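Local coordinates for protein proline dehydrogenase (Deinococcus radiodurans, PDB 4H6Q) that oxidises L-proline to delta-1-pyrroline-5-carboxylate with the help of FAD and passes the electrons to a quinone, the first step of proline breakdown to glutamate, at residues N31-F36 against A289-R294; A58-L63 against K94-I99; E255-Y260 against R276-L281. All blocks are in the same frame, centred on the assembly; numbering follows the deposited sequence. Where two conformers were deposited one is given.

Interaction 1: residues N31-F36 against A289-R294; sequences NLAERF and AYFSRR. With TFB (tetrahydrofuran-2-carboxylic acid), chain D; FAD (flavin-adenine dinucleotide), chain C.
Tyr-290 reaches Phe-36 directly and through water: CE2 of its ring lies 3.9 Å from Phe-36 O, and one water accepts from Tyr-290 OH while donating to that same carbonyl. Helix 23-33 and the turn after it thus lie against helix 288-296, which follows the last strand of the beta8-alpha8 barrel. Phe-291 carries the apolar part. With CG opposite the backbone N (chi1 172°), its ring lies flat against Ala-33, whose CB sits over the centre of one face, 3.7 Å from the Phe-291 ring centroid in a CH-pi contact. Leu-32 CG meets the edge of this ring, 3.5 Å from Phe-291 CZ, and Phe-36 CD2 adjoins the edge at CD1. Arg-293 turns instead to the proline analogue tetrahydrofuroate, giving NE to one carboxylate oxygen and NH2 to the other; Arg-293 NH2 also makes a salt bridge to Glu-66. Arg-294 does both jobs. Its CB covers one face of the Phe-36 ring, with Arg-35 CG on the opposite face, and bends at chi2 and chi3 lead NH1 over the Tyr-290 ring, where NH1 and NH2 share TFB OB. Its carbonyl O takes a hydrogen bond from the FAD adenine, 3.1 Å from FAD N6A.

Interaction 2: residues A58-L63 against K94-I99; sequences AGNLDL and KPYVSI
The Tyr-96 ring is met at its edge by the Asn-60 amide, whose OD1 lies near the ring plane and 3.3 Å from Tyr-96 CD2. Amide and ring planes stand 70° apart, so the amide stands steeply to the ring plane, with its carbonyl end at the C-H rim. From elsewhere in the chain, the ring of Phe-133 and the guanidinium of Arg-278 also pack on this tyrosine. Asn-60 has CG opposite its backbone N (chi1 170°), which carries the amide across to Ser-98. There Ser-98 OG donates to Asn-60 OD1 at 2.7 Å, lying in the carbonyl plane on a lone pair. The same hydroxyl is hydrogen-bonded to Arg-189, an FAD-binding residue, so the two bonds together probably hold the serine's rotation, with Asn-60 in the second shell of the flavin site. Asp-62 brings OD1 to 2.8 Å from Ser-98 O, a spacing that suggests the acid may hold a proton.

These residues join the first and second strands of the beta8-alpha8 barrel, linked through helix 71-90 in a beta-alpha-beta crossover, and their meeting closes the ring of eight. A single backbone bridge, Leu-61 with Val-97, marks the seam. Leu-61 N donates to Tyr-96 O at 2.9 Å, and Leu-61 O accepts from Ser-98 N at 2.8 Å, with Val-97 CA also 3.2 Å from Leu-61 O. Toward the carboxyl ends a water takes over, accepting from Leu-63 N and donating to Ser-98 O. On the helix side of the seam, Val-97 CG2 lies 4.2 Å from Leu-61 CB, and the leucine goes on to touch Leu-84 of helix 71-90.

Interaction 3: residues E255-Y260 against R276-L281; sequences EFQMLY and RVRVYL. With FAD (flavin-adenine dinucleotide), chain C; TFB (tetrahydrofuran-2-carboxylic acid), chain D; GOL (glycerol), chain E.
Glu-255 and Arg-278 form the polar end of this parallel pair, where a glycerol, probably from the crystallisation liquor, is bound. Arg-278 NE donates to Glu-255 OE1 at 2.9 Å in a salt bridge lying in the guanidinium plane and meeting the syn side of the oxygen. Gln-257 NE2 approaches that oxygen on its anti side, from the opposite face of the carboxylate plane. Two donors therefore grip OE1, while OE2 is bound by Tyr-226 and by the glycerol, which also accepts from Arg-278 NH2. Glu-255 reaches this place with CG between its backbone N and carbonyl carbon (chi1 63°). This is the more open side: Arg-276 is exposed, and only its base packs closely, CB to CB of Glu-255 at 3.4 Å, before its guanidinium leads off to Tyr-226.

By contrast, Leu-259 and Tyr-280 are buried against the ligands toward the carboxyl ends of the strands, the catalytic end of a TIM barrel. Tyr-280 N donates to Met-258 O at 2.8 Å, and Tyr-260 N to Tyr-280 O at 2.9 Å, whereas the bond of Met-258 N to Arg-278 O, midway along, is weak. Leu-259 CD2 rests 3.7 Å from Tyr-280 CB and 3.5 Å from FAD C7, touching both the tyrosine and the flavin, which also meet each other. The Tyr-280 ring presents a face to TFB CG, and its hydroxyl bonds Asp-137. Beyond them, Leu-281 CD2 comes unusually close, 3.2 Å, to Tyr-260 CD1, the two side chains running alongside each other.

Helix 264-272 connects the strands as a beta-alpha-beta unit and covers Met-258, Val-277 and Val-279 on the outer face; within the sheet, strand 227-230 flanks 254-259 and strand 58-63 flanks 277-283.

Interactions 2 and 3 belong to one barrel wall, their centres about 10 Å apart, because strands 58-63 and 277-283 are neighbours; Asn-60 O and Leu-281 N, 2.7 Å apart, probably form one of the bonds between them. Interaction 1 lies farther off, its centre about 17 Å from that of interaction 3, yet it touches it where Phe-36 C comes 3.5 Å from Tyr-260 CD2 and Arg-294 NE 3.4 Å from Leu-259 CD1. Both interactions 1 and 3 touch FAD and the proline analogue: the arginines of 289-294 hold the analogue's carboxylate, and 276-281 supplies the aromatic face against its ring. Interaction 2 borders the same site, where the side chains of Asp-62 and Asn-60 touch Tyr-280.

Interaction 1: residues N31-F36 against A289-R294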
# COMPACT_ATOMS: atom_id res chain seq x y z
N ASN A 31 14.67 -18.24 -0.97
CA ASN A 31 13.52 -19.06 -0.57
C ASN A 31 12.80 -18.47 0.63
O ASN A 31 11.57 -18.51 0.68
CB ASN A 31 13.90 -20.51 -0.26
CG ASN A 31 14.46 -21.25 -1.46
OD1 ASN A 31 14.16 -20.96 -2.63
ND2 ASN A 31 15.28 -22.24 -1.16
N LEU A 32 13.56 -17.93 1.59
CA LEU A 32 12.95 -17.24 2.71
C LEU A 32 12.12 -16.05 2.20
O LEU A 32 10.94 -15.87 2.56
CB LEU A 32 14.05 -16.80 3.69
CG LEU A 32 13.62 -16.08 4.95
CD1 LEU A 32 12.62 -16.95 5.75
CD2 LEU A 32 14.82 -15.72 5.83
N ALA A 33 12.73 -15.23 1.34
CA ALA A 33 12.03 -14.05 0.83
C ALA A 33 10.79 -14.36 -0.01
O ALA A 33 9.85 -13.54 -0.05
CB ALA A 33 12.98 -13.17 0.05
N GLU A 34 10.77 -15.51 -0.65
CA GLU A 34 9.66 -15.91 -1.51
C GLU A 34 8.36 -16.11 -0.74
O GLU A 34 7.28 -16.06 -1.33
CB GLU A 34 9.98 -17.17 -2.26
CG GLU A 34 10.70 -16.97 -3.56
CD GLU A 34 10.88 -18.28 -4.29
OE1 GLU A 34 11.39 -19.24 -3.65
OE2 GLU A 34 10.50 -18.37 -5.47
N ARG A 35 8.43 -16.25 0.57
CA ARG A 35 7.19 -16.18 1.32
C ARG A 35 6.46 -14.85 1.15
O ARG A 35 5.21 -14.80 1.09
CB ARG A 35 7.47 -16.42 2.81
CG ARG A 35 6.22 -16.13 3.62
CD ARG A 35 6.42 -16.55 5.04
NE ARG A 35 5.30 -16.11 5.85
CZ ARG A 35 5.32 -16.06 7.18
NH1 ARG A 35 6.42 -16.41 7.84
NH2 ARG A 35 4.24 -15.64 7.85
N PHE A 36 7.26 -13.77 1.07
CA PHE A 36 6.76 -12.40 1.13
C PHE A 36 6.75 -11.70 -0.24
O PHE A 36 6.14 -10.63 -0.37
CB PHE A 36 7.65 -11.59 2.07
CG PHE A 36 7.67 -12.12 3.45
CD1 PHE A 36 6.60 -11.89 4.33
CD2 PHE A 36 8.81 -12.77 3.92
CE1 PHE A 36 6.65 -12.38 5.65
CE2 PHE A 36 8.85 -13.24 5.23
CZ PHE A 36 7.77 -13.04 6.10
N ALA A 289 14.98 -4.28 0.94
CA ALA A 289 14.46 -3.35 1.96
C ALA A 289 13.12 -3.84 2.52
O ALA A 289 12.91 -3.97 3.74
CB ALA A 289 14.31 -1.92 1.39
N TYR A 290 12.17 -4.12 1.63
CA TYR A 290 10.85 -4.61 2.03
C TYR A 290 11.00 -5.91 2.82
O TYR A 290 10.38 -6.10 3.90
CB TYR A 290 9.98 -4.80 0.78
CG TYR A 290 8.63 -5.41 1.01
CD1 TYR A 290 7.48 -4.60 0.98
CD2 TYR A 290 8.46 -6.79 1.18
CE1 TYR A 290 6.22 -5.13 1.17
CE2 TYR A 290 7.15 -7.33 1.34
CZ TYR A 290 6.07 -6.48 1.36
OH TYR A 290 4.77 -6.96 1.52
N PHE A 291 11.79 -6.85 2.29
CA PHE A 291 11.96 -8.13 2.97
C PHE A 291 12.61 -7.94 4.37
O PHE A 291 12.22 -8.60 5.35
CB PHE A 291 12.81 -9.03 2.09
CG PHE A 291 13.23 -10.33 2.74
CD1 PHE A 291 12.31 -11.21 3.29
CD2 PHE A 291 14.56 -10.67 2.74
CE1 PHE A 291 12.73 -12.44 3.83
CE2 PHE A 291 15.00 -11.89 3.27
CZ PHE A 291 14.09 -12.76 3.84
N SER A 292 13.59 -7.04 4.49
CA SER A 292 14.20 -6.77 5.79
C SER A 292 13.17 -6.30 6.82
O SER A 292 13.25 -6.73 7.99
CB SER A 292 15.38 -5.81 5.69
OG SER A 292 14.94 -4.47 5.51
N ARG A 293 12.18 -5.50 6.39
CA ARG A 293 11.16 -5.05 7.33
C ARG A 293 10.29 -6.20 7.77
O ARG A 293 9.91 -6.28 8.94
CB ARG A 293 10.33 -3.89 6.74
CG ARG A 293 11.14 -2.63 6.60
CD ARG A 293 10.26 -1.43 6.20
NE ARG A 293 9.81 -1.45 4.80
CZ ARG A 293 10.47 -0.91 3.78
NH1 ARG A 293 11.68 -0.38 3.93
NH2 ARG A 293 9.94 -0.98 2.56
N ARG A 294 9.97 -7.13 6.86
CA ARG A 294 9.18 -8.32 7.24
C ARG A 294 9.93 -9.14 8.28
O ARG A 294 9.31 -9.64 9.24
CB ARG A 294 8.86 -9.18 6.02
CG ARG A 294 8.09 -8.45 4.89
CD ARG A 294 6.72 -7.87 5.35
NE ARG A 294 6.71 -6.62 6.11
CZ ARG A 294 6.80 -5.40 5.57
NH1 ARG A 294 7.14 -5.25 4.26
NH2 ARG A 294 6.66 -4.32 6.34
OA TFB D . 4.60 -0.30 2.90
CA TFB D . 5.08 -1.32 3.76
C TFB D . 6.52 -1.66 3.44
OB TFB D . 7.18 -2.34 4.27
CB TFB D . 4.24 -2.51 3.53
CG TFB D . 3.70 -2.29 2.19
CD TFB D . 3.74 -0.84 1.90
OXT TFB D . 7.09 -1.26 2.36
PA FAD C . 1.31 -6.33 14.32
O1A FAD C . 0.73 -5.85 15.65
O2A FAD C . 2.70 -5.96 14.00
O5B FAD C . 1.24 -7.82 14.10
C5B FAD C . 0.00 -8.50 14.27
C4B FAD C . 0.11 -9.98 14.01
O4B FAD C . 0.17 -10.17 12.62
C3B FAD C . 1.35 -10.61 14.52
O3B FAD C . 1.33 -10.96 15.90
C2B FAD C . 1.47 -11.78 13.61
O2B FAD C . 0.52 -12.78 13.91
C1B FAD C . 1.11 -11.16 12.30
N9A FAD C . 2.24 -10.55 11.60
C8A FAD C . 2.37 -9.20 11.25
N7A FAD C . 3.52 -8.97 10.61
C5A FAD C . 4.16 -10.20 10.50
C6A FAD C . 5.37 -10.61 9.95
N6A FAD C . 6.24 -9.68 9.30
N1A FAD C . 5.70 -11.90 10.04
C2A FAD C . 4.90 -12.81 10.63
N3A FAD C . 3.72 -12.48 11.18
C4A FAD C . 3.35 -11.20 11.11
N1 FAD C . 3.00 0.85 6.86
C2 FAD C . 3.50 2.03 6.41
O2 FAD C . 4.21 2.73 7.26
N3 FAD C . 3.29 2.49 5.14
C4 FAD C . 2.53 1.77 4.23
O4 FAD C . 2.34 2.24 2.98
C4X FAD C . 1.96 0.49 4.67
N5 FAD C . 1.20 -0.27 3.81
C5X FAD C . 0.67 -1.44 4.30
C6 FAD C . -0.12 -2.24 3.46
C7 FAD C . -0.70 -3.43 3.95
C7M FAD C . -1.56 -4.30 3.03
C8 FAD C . -0.46 -3.80 5.30
C8M FAD C . -1.07 -5.06 5.86
C9 FAD C . 0.36 -3.02 6.12
C9A FAD C . 0.90 -1.85 5.64
N10 FAD C . 1.69 -1.06 6.51
C10 FAD C . 2.23 0.10 6.02
C1' FAD C . 1.91 -1.42 7.90
C2' FAD C . 3.21 -2.10 8.23
O2' FAD C . 3.56 -2.86 7.09
C3' FAD C . 2.76 -2.71 9.59
O3' FAD C . 3.13 -1.99 10.72
C4' FAD C . 3.01 -4.15 9.80
O4' FAD C . 2.34 -4.79 8.77
C5' FAD C . 2.45 -4.54 11.16
O5' FAD C . 1.59 -5.63 11.00
P FAD C . 0.14 -5.68 11.65
O1P FAD C . -0.81 -4.46 11.48
O2P FAD C . -0.34 -7.11 11.26
O3P FAD C . 0.35 -5.87 13.24
O HOH W 1 4.72 -9.61 1.74

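Interaction 2: residues A58-L63 against K94-I99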
# COMPACT_ATOMS: atom_id res chain seq x y z
N ALA A 58 -8.60 -10.04 -3.99
CA ALA A 58 -8.10 -9.07 -4.95
C ALA A 58 -6.60 -8.79 -4.74
O ALA A 58 -6.03 -9.11 -3.66
CB ALA A 58 -8.92 -7.75 -4.83
N GLY A 59 -5.94 -8.22 -5.76
CA GLY A 59 -4.52 -7.92 -5.65
C GLY A 59 -4.25 -6.40 -5.66
O GLY A 59 -5.01 -5.58 -6.19
N ASN A 60 -3.11 -6.06 -5.08
CA ASN A 60 -2.64 -4.67 -5.01
C ASN A 60 -1.14 -4.78 -5.33
O ASN A 60 -0.32 -5.16 -4.47
CB ASN A 60 -2.88 -4.14 -3.58
CG ASN A 60 -2.24 -2.84 -3.30
OD1 ASN A 60 -1.71 -2.15 -4.19
ND2 ASN A 60 -2.25 -2.47 -2.00
N LEU A 61 -0.78 -4.51 -6.59
CA LEU A 61 0.59 -4.78 -7.10
C LEU A 61 1.56 -3.70 -6.64
O LEU A 61 1.24 -2.51 -6.64
CB LEU A 61 0.57 -4.87 -8.63
CG LEU A 61 -0.04 -6.16 -9.17
CD1 LEU A 61 -0.59 -5.92 -10.58
CD2 LEU A 61 1.01 -7.24 -9.12
N ASP A 62 2.80 -4.11 -6.36
CA ASP A 62 3.85 -3.15 -6.06
C ASP A 62 5.17 -3.60 -6.62
O ASP A 62 5.59 -4.72 -6.36
CB ASP A 62 3.92 -2.95 -4.54
CG ASP A 62 5.11 -2.12 -4.10
OD1 ASP A 62 5.14 -0.85 -4.30
OD2 ASP A 62 6.03 -2.71 -3.56
N LEU A 63 5.82 -2.73 -7.41
CA LEU A 63 7.20 -2.96 -7.83
C LEU A 63 8.12 -2.52 -6.71
O LEU A 63 8.05 -1.37 -6.26
CB LEU A 63 7.50 -2.16 -9.10
CG LEU A 63 8.96 -2.18 -9.59
CD1 LEU A 63 9.42 -3.61 -9.98
CD2 LEU A 63 9.11 -1.27 -10.80
N LYS A 94 -7.78 -5.48 -13.47
CA LYS A 94 -7.94 -4.05 -13.29
C LYS A 94 -6.71 -3.56 -12.52
O LYS A 94 -6.42 -4.03 -11.44
CB LYS A 94 -9.23 -3.75 -12.51
CG LYS A 94 -9.80 -2.35 -12.68
CD LYS A 94 -11.15 -2.19 -11.88
CE LYS A 94 -12.09 -1.23 -12.54
NZ LYS A 94 -13.00 -1.98 -13.44
N PRO A 95 -5.98 -2.58 -13.07
CA PRO A 95 -4.77 -2.14 -12.36
C PRO A 95 -5.09 -1.51 -11.01
O PRO A 95 -5.97 -0.60 -10.84
CB PRO A 95 -4.13 -1.15 -13.35
CG PRO A 95 -4.79 -1.38 -14.66
CD PRO A 95 -6.16 -1.89 -14.35
N TYR A 96 -4.52 -2.10 -9.99
CA TYR A 96 -4.52 -1.51 -8.64
C TYR A 96 -3.08 -1.65 -8.19
O TYR A 96 -2.61 -2.78 -8.02
CB TYR A 96 -5.49 -2.27 -7.74
CG TYR A 96 -5.73 -1.64 -6.39
CD1 TYR A 96 -7.02 -1.23 -6.05
CD2 TYR A 96 -4.69 -1.45 -5.45
CE1 TYR A 96 -7.31 -0.69 -4.77
CE2 TYR A 96 -4.96 -0.85 -4.19
CZ TYR A 96 -6.26 -0.51 -3.86
OH TYR A 96 -6.51 0.00 -2.60
N VAL A 97 -2.38 -0.53 -8.05
CA VAL A 97 -0.93 -0.53 -7.84
C VAL A 97 -0.62 0.47 -6.72
O VAL A 97 -1.16 1.59 -6.69
CB VAL A 97 -0.17 -0.14 -9.16
CG1 VAL A 97 1.30 0.03 -8.92
CG2 VAL A 97 -0.45 -1.15 -10.27
N SER A 98 0.33 0.07 -5.85
CA SER A 98 0.87 0.95 -4.81
C SER A 98 2.25 1.36 -5.18
O SER A 98 3.07 0.52 -5.55
CB SER A 98 0.85 0.24 -3.45
OG SER A 98 -0.50 -0.00 -2.99
N ILE A 99 2.50 2.67 -5.07
CA ILE A 99 3.83 3.23 -5.32
C ILE A 99 4.31 3.97 -4.10
O ILE A 99 3.53 4.58 -3.34
CB ILE A 99 3.87 4.15 -6.56
CG1 ILE A 99 3.01 5.41 -6.39
CG2 ILE A 99 3.44 3.35 -7.82
CD1 ILE A 99 3.12 6.40 -7.57
O HOH W 2 5.18 0.16 -7.43

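Interaction 3: residues E255-Y260 against R276-L281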
# COMPACT_ATOMS: atom_id res chain seq x y z
N GLU A 255 -12.57 -2.57 2.77
CA GLU A 255 -11.95 -3.89 2.57
C GLU A 255 -10.86 -4.07 3.60
O GLU A 255 -10.28 -3.08 4.11
CB GLU A 255 -11.39 -4.05 1.16
CG GLU A 255 -10.24 -3.08 0.81
CD GLU A 255 -10.03 -2.96 -0.67
OE1 GLU A 255 -8.86 -2.94 -1.15
OE2 GLU A 255 -11.06 -2.84 -1.41
N PHE A 256 -10.60 -5.34 3.90
CA PHE A 256 -9.40 -5.71 4.67
C PHE A 256 -8.25 -5.85 3.69
O PHE A 256 -8.44 -6.27 2.53
CB PHE A 256 -9.61 -7.02 5.41
CG PHE A 256 -10.60 -6.91 6.54
CD1 PHE A 256 -10.27 -6.21 7.70
CD2 PHE A 256 -11.90 -7.40 6.38
CE1 PHE A 256 -11.19 -6.09 8.74
CE2 PHE A 256 -12.81 -7.30 7.39
CZ PHE A 256 -12.48 -6.62 8.58
N GLN A 257 -7.04 -5.52 4.16
CA GLN A 257 -5.84 -5.73 3.35
C GLN A 257 -4.75 -6.37 4.16
O GLN A 257 -4.63 -6.11 5.37
CB GLN A 257 -5.29 -4.41 2.77
CG GLN A 257 -6.27 -3.75 1.76
CD GLN A 257 -5.65 -2.56 1.04
OE1 GLN A 257 -4.57 -2.10 1.41
NE2 GLN A 257 -6.34 -2.04 0.03
N MET A 258 -3.96 -7.26 3.52
CA MET A 258 -2.87 -8.00 4.20
C MET A 258 -1.69 -8.04 3.24
O MET A 258 -1.87 -7.91 2.00
CB MET A 258 -3.29 -9.45 4.45
CG MET A 258 -4.26 -9.59 5.61
SD MET A 258 -5.95 -9.45 5.09
CE MET A 258 -6.68 -9.34 6.74
N LEU A 259 -0.50 -8.25 3.80
CA LEU A 259 0.68 -8.46 2.97
C LEU A 259 0.73 -9.90 2.45
O LEU A 259 0.36 -10.84 3.19
CB LEU A 259 1.98 -8.11 3.73
CG LEU A 259 2.08 -6.68 4.31
CD1 LEU A 259 3.45 -6.51 5.05
CD2 LEU A 259 1.94 -5.65 3.22
N TYR A 260 1.21 -10.05 1.23
CA TYR A 260 1.41 -11.39 0.65
C TYR A 260 2.13 -12.30 1.64
O TYR A 260 3.21 -11.91 2.18
CB TYR A 260 2.20 -11.23 -0.64
CG TYR A 260 2.47 -12.49 -1.43
CD1 TYR A 260 1.46 -13.24 -2.07
CD2 TYR A 260 3.78 -12.95 -1.57
CE1 TYR A 260 1.80 -14.38 -2.88
CE2 TYR A 260 4.10 -14.05 -2.29
CZ TYR A 260 3.14 -14.75 -2.92
OH TYR A 260 3.59 -15.87 -3.62
N ARG A 276 -14.59 -7.98 1.61
CA ARG A 276 -13.56 -7.73 0.61
C ARG A 276 -12.19 -7.88 1.25
O ARG A 276 -11.95 -7.34 2.34
CB ARG A 276 -13.68 -6.31 0.08
CG ARG A 276 -14.92 -6.09 -0.79
CD ARG A 276 -15.04 -4.63 -1.26
NE ARG A 276 -16.16 -4.54 -2.21
CZ ARG A 276 -16.35 -3.49 -3.01
NH1 ARG A 276 -15.50 -2.47 -2.91
NH2 ARG A 276 -17.36 -3.47 -3.88
N VAL A 277 -11.28 -8.55 0.53
CA VAL A 277 -9.90 -8.70 0.96
C VAL A 277 -9.01 -8.39 -0.24
O VAL A 277 -9.24 -8.89 -1.35
CB VAL A 277 -9.59 -10.13 1.43
CG1 VAL A 277 -8.11 -10.26 1.90
CG2 VAL A 277 -10.55 -10.59 2.53
N ARG A 278 -7.97 -7.57 -0.05
CA ARG A 278 -7.03 -7.25 -1.13
C ARG A 278 -5.62 -7.37 -0.59
O ARG A 278 -5.28 -6.72 0.40
CB ARG A 278 -7.29 -5.83 -1.66
CG ARG A 278 -6.43 -5.53 -2.89
CD ARG A 278 -6.63 -4.09 -3.36
NE ARG A 278 -8.01 -3.75 -3.79
CZ ARG A 278 -8.48 -3.93 -5.03
NH1 ARG A 278 -7.75 -4.52 -5.98
NH2 ARG A 278 -9.69 -3.44 -5.31
N VAL A 279 -4.80 -8.18 -1.25
CA VAL A 279 -3.48 -8.48 -0.76
C VAL A 279 -2.43 -7.66 -1.47
O VAL A 279 -2.41 -7.55 -2.72
CB VAL A 279 -3.18 -10.01 -0.93
CG1 VAL A 279 -1.70 -10.34 -0.80
CG2 VAL A 279 -4.00 -10.78 0.09
N TYR A 280 -1.52 -7.05 -0.68
CA TYR A 280 -0.39 -6.28 -1.18
C TYR A 280 0.63 -7.27 -1.74
O TYR A 280 1.16 -8.12 -0.99
CB TYR A 280 0.16 -5.43 -0.02
CG TYR A 280 1.14 -4.35 -0.40
CD1 TYR A 280 0.76 -2.98 -0.38
CD2 TYR A 280 2.49 -4.64 -0.73
CE1 TYR A 280 1.63 -1.97 -0.73
CE2 TYR A 280 3.39 -3.63 -1.09
CZ TYR A 280 2.93 -2.30 -1.10
OH TYR A 280 3.86 -1.37 -1.46
N LEU A 281 0.90 -7.15 -3.04
CA LEU A 281 1.58 -8.18 -3.82
C LEU A 281 2.83 -7.58 -4.45
O LEU A 281 2.80 -6.97 -5.49
CB LEU A 281 0.64 -8.74 -4.89
CG LEU A 281 1.04 -10.06 -5.55
CD1 LEU A 281 2.26 -10.00 -6.47
CD2 LEU A 281 1.15 -11.13 -4.52
PA FAD C . 1.31 -6.33 14.32
O1A FAD C . 0.73 -5.85 15.65
O2A FAD C . 2.70 -5.96 14.00
O5B FAD C . 1.24 -7.82 14.10
C5B FAD C . 0.00 -8.50 14.27
C4B FAD C . 0.11 -9.98 14.01
O4B FAD C . 0.17 -10.17 12.62
C3B FAD C . 1.35 -10.61 14.52
O3B FAD C . 1.33 -10.96 15.90
C2B FAD C . 1.47 -11.78 13.61
O2B FAD C . 0.52 -12.78 13.91
C1B FAD C . 1.11 -11.16 12.30
N9A FAD C . 2.24 -10.55 11.60
C8A FAD C . 2.37 -9.20 11.25
N7A FAD C . 3.52 -8.97 10.61
C5A FAD C . 4.16 -10.20 10.50
C6A FAD C . 5.37 -10.61 9.95
N6A FAD C . 6.24 -9.68 9.30
N1A FAD C . 5.70 -11.90 10.04
C2A FAD C . 4.90 -12.81 10.63
N3A FAD C . 3.72 -12.48 11.18
C4A FAD C . 3.35 -11.20 11.11
N1 FAD C . 3.00 0.85 6.86
C2 FAD C . 3.50 2.03 6.41
O2 FAD C . 4.21 2.73 7.26
N3 FAD C . 3.29 2.49 5.14
C4 FAD C . 2.53 1.77 4.23
O4 FAD C . 2.34 2.24 2.98
C4X FAD C . 1.96 0.49 4.67
N5 FAD C . 1.20 -0.27 3.81
C5X FAD C . 0.67 -1.44 4.30
C6 FAD C . -0.12 -2.24 3.46
C7 FAD C . -0.70 -3.43 3.95
C7M FAD C . -1.56 -4.30 3.03
C8 FAD C . -0.46 -3.80 5.30
C8M FAD C . -1.07 -5.06 5.86
C9 FAD C . 0.36 -3.02 6.12
C9A FAD C . 0.90 -1.85 5.64
N10 FAD C . 1.69 -1.06 6.51
C10 FAD C . 2.23 0.10 6.02
C1' FAD C . 1.91 -1.42 7.90
C2' FAD C . 3.21 -2.10 8.23
O2' FAD C . 3.56 -2.86 7.09
C3' FAD C . 2.76 -2.71 9.59
O3' FAD C . 3.13 -1.99 10.72
C4' FAD C . 3.01 -4.15 9.80
O4' FAD C . 2.34 -4.79 8.77
C5' FAD C . 2.45 -4.54 11.16
O5' FAD C . 1.59 -5.63 11.00
P FAD C . 0.14 -5.68 11.65
O1P FAD C . -0.81 -4.46 11.48
O2P FAD C . -0.34 -7.11 11.26
O3P FAD C . 0.35 -5.87 13.24
OA TFB D . 4.60 -0.30 2.90
CA TFB D . 5.08 -1.32 3.76
C TFB D . 6.52 -1.66 3.44
OB TFB D . 7.18 -2.34 4.27
CB TFB D . 4.24 -2.51 3.53
CG TFB D . 3.70 -2.29 2.19
CD TFB D . 3.74 -0.84 1.90
OXT TFB D . 7.09 -1.26 2.36
C1 GOL E . -11.83 -0.44 -3.66
O1 GOL E . -10.65 -1.24 -3.48
C2 GOL E . -12.04 0.04 -5.07
O2 GOL E . -12.55 -1.07 -5.76
C3 GOL E . -10.70 0.48 -5.67
O3 GOL E . -10.88 1.08 -6.94